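Local coordinates for protein tripeptidase (Staphylococcus aureus subsp. aureus, PDB 3RZA) that probably hydrolyses tripeptides as a metal-dependent peptidase of the M20 family, using a site that here holds one zinc and one calcium ion, at residues A[98-103]-A[161-166]; A[128-133]-A[184-189]. One frame throughout, in Å; residues are numbered along the deposited sequence.

In the fold
Both contacts are buried and meet at the same metal pair, at the edge of the mixed sheet of the catalytic domain. Interaction 1 joins the loop after strand 93-98 to the loop after strand 154-159, two neighbouring parallel strands; it rests on hydrogen bonds from backbone N-H groups to a carboxylate and on a stacked imidazole. Interaction 2 sets the start of helix 128-147, beside the metals, against residues 184-189, at and after the end of strand 181-184; it combines two zinc-bound carboxylates with a second-shell acid and the packing of an isoleucine on a glycine. Between them they supply His98, Asp129 and Asp186 to zinc and Glu163 and Asp129 to calcium, and one water bridging the metals belongs to both.

Interaction 1. Residues A[98-103]-A[161-166]; sequences HMDTVV and GEESGL. With ZN (zinc ion), chain C; CA (calcium ion), chain D.
His98 lays one face of its imidazole over the side chain of Glu162, in the two-metal centre characteristic of M20 peptidases. Glu162 CB sits 3.7 Å from the His98 ring centroid as a CH-pi contact, and a bend at chi2 (-89°) brings the carboxylate round until its plane lies only 12° from that of the ring. Glu162 OE1 also accepts a long, 3.3 Å hydrogen bond from the water that bridges the metals, consistent with the general-base glutamate of M20 relatives. A histidine suits position 98 because it offers two nitrogens: NE2 binds zinc at 2.1 Å, while ND1 makes weak bonds to Asp100 O and OD1 that limit the ring's rotation. Asp100 in turn accepts bonds from the backbone N-H groups of the 3-10 turn 162-163. Its OD2 takes the N-H of Glu163 on the syn side at 2.9 Å and 161°, its OD1 receives a weaker bond from Glu162 N, and Thr40 adds a further hydrogen bond to OD2. Glu163, its carboxylate nearly perpendicular to the His98 ring, lies against Val102 CG1 and grips calcium unevenly, with OE2 at 2.2 Å and OE1 at 2.8 Å.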
loop_
_atom_site.group_PDB
_atom_site.type_symbol
_atom_site.label_atom_id
_atom_site.label_comp_id
_atom_site.label_asym_id
_atom_site.label_seq_id
_atom_site.Cartn_x
_atom_site.Cartn_y
_atom_site.Cartn_z
ATOM N N HIS A 98 11.389 32.112 0.592
ATOM C CA HIS A 98 10.115 31.632 0.034
ATOM C C HIS A 98 8.953 31.927 0.995
ATOM O O HIS A 98 9.104 31.811 2.216
ATOM C CB HIS A 98 10.178 30.146 -0.345
ATOM C CG HIS A 98 10.382 29.213 0.797
ATOM N ND1 HIS A 98 9.338 28.605 1.457
ATOM C CD2 HIS A 98 11.514 28.668 1.298
ATOM C CE1 HIS A 98 9.823 27.770 2.360
ATOM N NE2 HIS A 98 11.140 27.782 2.275
HETATM N N MSE A 99 7.815 32.330 0.427
HETATM C CA MSE A 99 6.652 32.775 1.207
HETATM C C MSE A 99 5.715 31.634 1.628
HETATM O O MSE A 99 4.831 31.847 2.479
HETATM C CB MSE A 99 5.896 33.857 0.443
HETATM C CG MSE A 99 5.033 33.381 -0.683
HETATM SE SE MSE A 99 4.326 34.845 -1.652
HETATM C CE MSE A 99 5.925 35.297 -2.680
ATOM N N ASP A 100 5.877 30.446 1.017
ATOM C CA ASP A 100 5.058 29.271 1.358
ATOM C C ASP A 100 5.653 28.426 2.509
ATOM O O ASP A 100 6.851 28.461 2.769
ATOM C CB ASP A 100 4.782 28.373 0.138
ATOM C CG ASP A 100 6.058 27.729 -0.454
ATOM O OD1 ASP A 100 7.074 28.438 -0.593
ATOM O OD2 ASP A 100 6.033 26.531 -0.801
ATOM N N THR A 101 4.772 27.681 3.182
ATOM C CA THR A 101 5.146 26.713 4.210
ATOM C C THR A 101 4.586 25.336 3.837
ATOM O O THR A 101 3.690 25.228 2.997
ATOM C CB THR A 101 4.548 27.104 5.550
ATOM O OG1 THR A 101 3.139 26.851 5.516
ATOM C CG2 THR A 101 4.783 28.550 5.837
ATOM N N VAL A 102 5.076 24.290 4.511
ATOM C CA VAL A 102 4.449 22.952 4.403
ATOM C C VAL A 102 3.103 22.936 5.138
ATOM O O VAL A 102 2.707 23.940 5.772
ATOM C CB VAL A 102 5.346 21.808 4.943
ATOM C CG1 VAL A 102 6.724 21.814 4.240
ATOM C CG2 VAL A 102 5.471 21.879 6.466
ATOM N N VAL A 103 2.381 21.825 4.969
ATOM C CA VAL A 103 1.166 21.496 5.726
ATOM C C VAL A 103 1.588 20.784 7.040
ATOM O O VAL A 103 2.608 20.119 7.052
ATOM C CB VAL A 103 0.246 20.559 4.844
ATOM C CG1 VAL A 103 -0.949 20.027 5.612
ATOM C CG2 VAL A 103 -0.227 21.313 3.580
ATOM N N GLY A 161 5.756 28.231 -3.824
ATOM C CA GLY A 161 5.912 26.828 -4.122
ATOM C C GLY A 161 7.254 26.176 -3.868
ATOM O O GLY A 161 7.515 25.126 -4.441
ATOM N N GLU A 162 8.112 26.769 -3.030
ATOM C CA GLU A 162 9.390 26.140 -2.710
ATOM C C GLU A 162 9.197 24.753 -2.101
ATOM O O GLU A 162 9.926 23.826 -2.446
ATOM C CB GLU A 162 10.251 27.024 -1.800
ATOM C CG GLU A 162 11.744 26.583 -1.672
ATOM C CD GLU A 162 12.057 25.557 -0.542
ATOM O OE1 GLU A 162 11.180 25.160 0.280
ATOM O OE2 GLU A 162 13.221 25.144 -0.476
ATOM N N GLU A 163 8.175 24.625 -1.263
ATOM C CA GLU A 163 7.842 23.367 -0.592
ATOM C C GLU A 163 7.091 22.357 -1.446
ATOM O O GLU A 163 6.842 21.278 -0.973
ATOM C CB GLU A 163 7.005 23.647 0.671
ATOM C CG GLU A 163 7.622 24.607 1.647
ATOM C CD GLU A 163 8.755 24.037 2.414
ATOM O OE1 GLU A 163 9.347 22.985 2.059
ATOM O OE2 GLU A 163 9.090 24.636 3.457
ATOM N N SER A 164 6.716 22.721 -2.677
ATOM C CA SER A 164 6.202 21.779 -3.681
ATOM C C SER A 164 7.287 21.307 -4.693
ATOM O O SER A 164 6.938 20.750 -5.736
ATOM C CB SER A 164 5.038 22.418 -4.454
ATOM O OG SER A 164 4.068 22.931 -3.592
ATOM N N GLY A 165 8.576 21.503 -4.375
ATOM C CA GLY A 165 9.679 21.109 -5.257
ATOM C C GLY A 165 10.272 22.267 -6.041
ATOM O O GLY A 165 10.527 22.133 -7.245
ATOM N N LEU A 166 10.499 23.400 -5.356
ATOM C CA LEU A 166 11.171 24.581 -5.940
ATOM C C LEU A 166 10.448 25.128 -7.192
ATOM O O LEU A 166 11.085 25.688 -8.086
ATOM C CB LEU A 166 12.636 24.254 -6.262
ATOM C CG LEU A 166 13.433 23.446 -5.232
ATOM C CD1 LEU A 166 14.841 23.214 -5.751
ATOM C CD2 LEU A 166 13.458 24.139 -3.870
HETATM ZN ZN ZN C . 12.584 26.668 3.385
HETATM CA CA CA D . 10.876 23.629 4.252
HETATM O O HOH W 1 7.752 25.092 5.903
HETATM O O HOH W 2 12.885 24.635 3.020
#

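Interaction 2. Residues A[128-133]-A[184-189]; sequences ADDKAG and AIDASA. With ZN (zinc ion), chain C; CA (calcium ion), chain D.
Ile185 packs its CG2 methyl on Gly133 CA at 3.8 Å, where the chain leaves strand 181-184 and approaches the first turns of helix 128-147 beside the two-metal centre of this M20-type catalytic domain. Gly133, with no side chain, lets the Ile185 carbonyl come close to the helix. The Ile185 side chain also touches Leu380 and Val384 of helix 374-393, as befits a branched aliphatic residue in the core. Ile185 is also the centre of an inverse gamma turn, and its carbonyl O lies 2.8 Å from Asp130 OD1. The other oxygen of Asp130, OD2, is held by Ser97 and by the backbone N of His98, so this second-shell acid fixes the backbone of the zinc ligand His98. Asp186 follows, with CG swung anti to its backbone N (chi1 -169°), which carries the carboxylate to zinc: OD1 binds zinc at 2.1 Å, while OD2 makes only a long approach of 2.7 Å. Tyr362 OH also hydrogen-bonds to OD1. Across the metal stands Asp129, preceding a cis peptide bond to Asp130. Aspartate suits this bridging place because its two oxygens can serve two cations. The two carboxylate planes, Asp129 and Asp186, are 39° apart, and zinc draws their OD1 atoms to 3.1 Å, while Asp129 OD2 turns to calcium at 2.1 Å.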
loop_
_atom_site.group_PDB
_atom_site.type_symbol
_atom_site.label_atom_id
_atom_site.label_comp_id
_atom_site.label_asym_id
_atom_site.label_seq_id
_atom_site.Cartn_x
_atom_site.Cartn_y
_atom_site.Cartn_z
ATOM N N ALA A 128 8.606 29.139 10.743
ATOM C CA ALA A 128 9.956 29.758 10.761
ATOM C C ALA A 128 10.684 29.493 9.458
ATOM O O ALA A 128 11.385 30.356 8.939
ATOM C CB ALA A 128 10.766 29.253 11.936
ATOM N N ASP A 129 10.532 28.274 8.972
ATOM C CA ASP A 129 10.836 27.926 7.613
ATOM C C ASP A 129 9.654 28.372 6.687
ATOM O O ASP A 129 8.627 27.659 6.609
ATOM C CB ASP A 129 11.071 26.447 7.524
ATOM C CG ASP A 129 11.442 26.004 6.149
ATOM O OD1 ASP A 129 11.817 26.815 5.293
ATOM O OD2 ASP A 129 11.367 24.788 5.902
ATOM N N ASP A 130 9.750 29.509 5.987
ATOM C CA ASP A 130 10.941 30.372 5.829
ATOM C C ASP A 130 10.650 31.842 6.171
ATOM O O ASP A 130 11.371 32.755 5.744
ATOM C CB ASP A 130 11.473 30.221 4.402
ATOM C CG ASP A 130 12.903 30.761 4.221
ATOM O OD1 ASP A 130 13.669 30.747 5.217
ATOM O OD2 ASP A 130 13.230 31.249 3.096
ATOM N N LYS A 131 9.658 32.065 7.029
ATOM C CA LYS A 131 9.240 33.413 7.374
ATOM C C LYS A 131 10.250 34.146 8.309
ATOM O O LYS A 131 10.210 35.353 8.397
ATOM C CB LYS A 131 7.804 33.396 7.933
ATOM C CG LYS A 131 6.789 32.891 6.874
ATOM C CD LYS A 131 5.413 32.599 7.400
ATOM C CE LYS A 131 4.419 32.554 6.243
ATOM N NZ LYS A 131 3.036 32.081 6.613
ATOM N N ALA A 132 11.155 33.393 8.967
ATOM C CA ALA A 132 12.342 33.966 9.636
ATOM C C ALA A 132 13.200 34.714 8.636
ATOM O O ALA A 132 13.619 35.846 8.897
ATOM C CB ALA A 132 13.171 32.864 10.332
ATOM N N GLY A 133 13.417 34.095 7.480
ATOM C CA GLY A 133 14.097 34.737 6.373
ATOM C C GLY A 133 13.422 36.001 5.876
ATOM O O GLY A 133 14.073 37.025 5.692
ATOM N N ALA A 184 20.427 32.562 -0.626
ATOM C CA ALA A 184 19.136 32.016 -0.187
ATOM C C ALA A 184 19.147 31.927 1.334
ATOM O O ALA A 184 19.985 31.245 1.896
ATOM C CB ALA A 184 18.892 30.672 -0.822
ATOM N N ILE A 185 18.233 32.648 1.991
ATOM C CA ILE A 185 18.168 32.709 3.449
ATOM C C ILE A 185 17.254 31.564 3.893
ATOM O O ILE A 185 16.101 31.784 4.296
ATOM C CB ILE A 185 17.646 34.118 3.963
ATOM C CG1 ILE A 185 18.429 35.290 3.300
ATOM C CG2 ILE A 185 17.751 34.211 5.498
ATOM C CD1 ILE A 185 17.821 36.669 3.574
ATOM N N ASP A 186 17.755 30.330 3.780
ATOM C CA ASP A 186 16.907 29.136 3.856
ATOM C C ASP A 186 17.687 27.784 4.029
ATOM O O ASP A 186 17.326 26.789 3.423
ATOM C CB ASP A 186 16.012 29.072 2.578
ATOM C CG ASP A 186 14.892 28.029 2.667
ATOM O OD1 ASP A 186 14.348 27.822 3.767
ATOM O OD2 ASP A 186 14.538 27.427 1.625
ATOM N N ALA A 187 18.716 27.763 4.878
ATOM C CA ALA A 187 19.466 26.521 5.203
ATOM C C ALA A 187 19.137 26.037 6.623
ATOM O O ALA A 187 19.021 26.854 7.544
ATOM C CB ALA A 187 20.951 26.762 5.059
ATOM N N SER A 188 18.969 24.717 6.789
ATOM C CA SER A 188 18.890 24.081 8.122
ATOM C C SER A 188 20.295 23.954 8.687
ATOM O O SER A 188 20.942 22.916 8.574
ATOM C CB SER A 188 18.220 22.699 8.038
ATOM O OG SER A 188 16.876 22.811 7.597
ATOM N N ALA A 189 20.778 25.044 9.249
ATOM C CA ALA A 189 22.112 25.115 9.824
ATOM C C ALA A 189 22.131 26.317 10.761
ATOM O O ALA A 189 21.286 27.194 10.674
ATOM C CB ALA A 189 23.200 25.255 8.724
HETATM ZN ZN ZN C . 12.584 26.668 3.385
HETATM CA CA CA D . 10.876 23.629 4.252
HETATM O O HOH W 2 12.885 24.635 3.020
#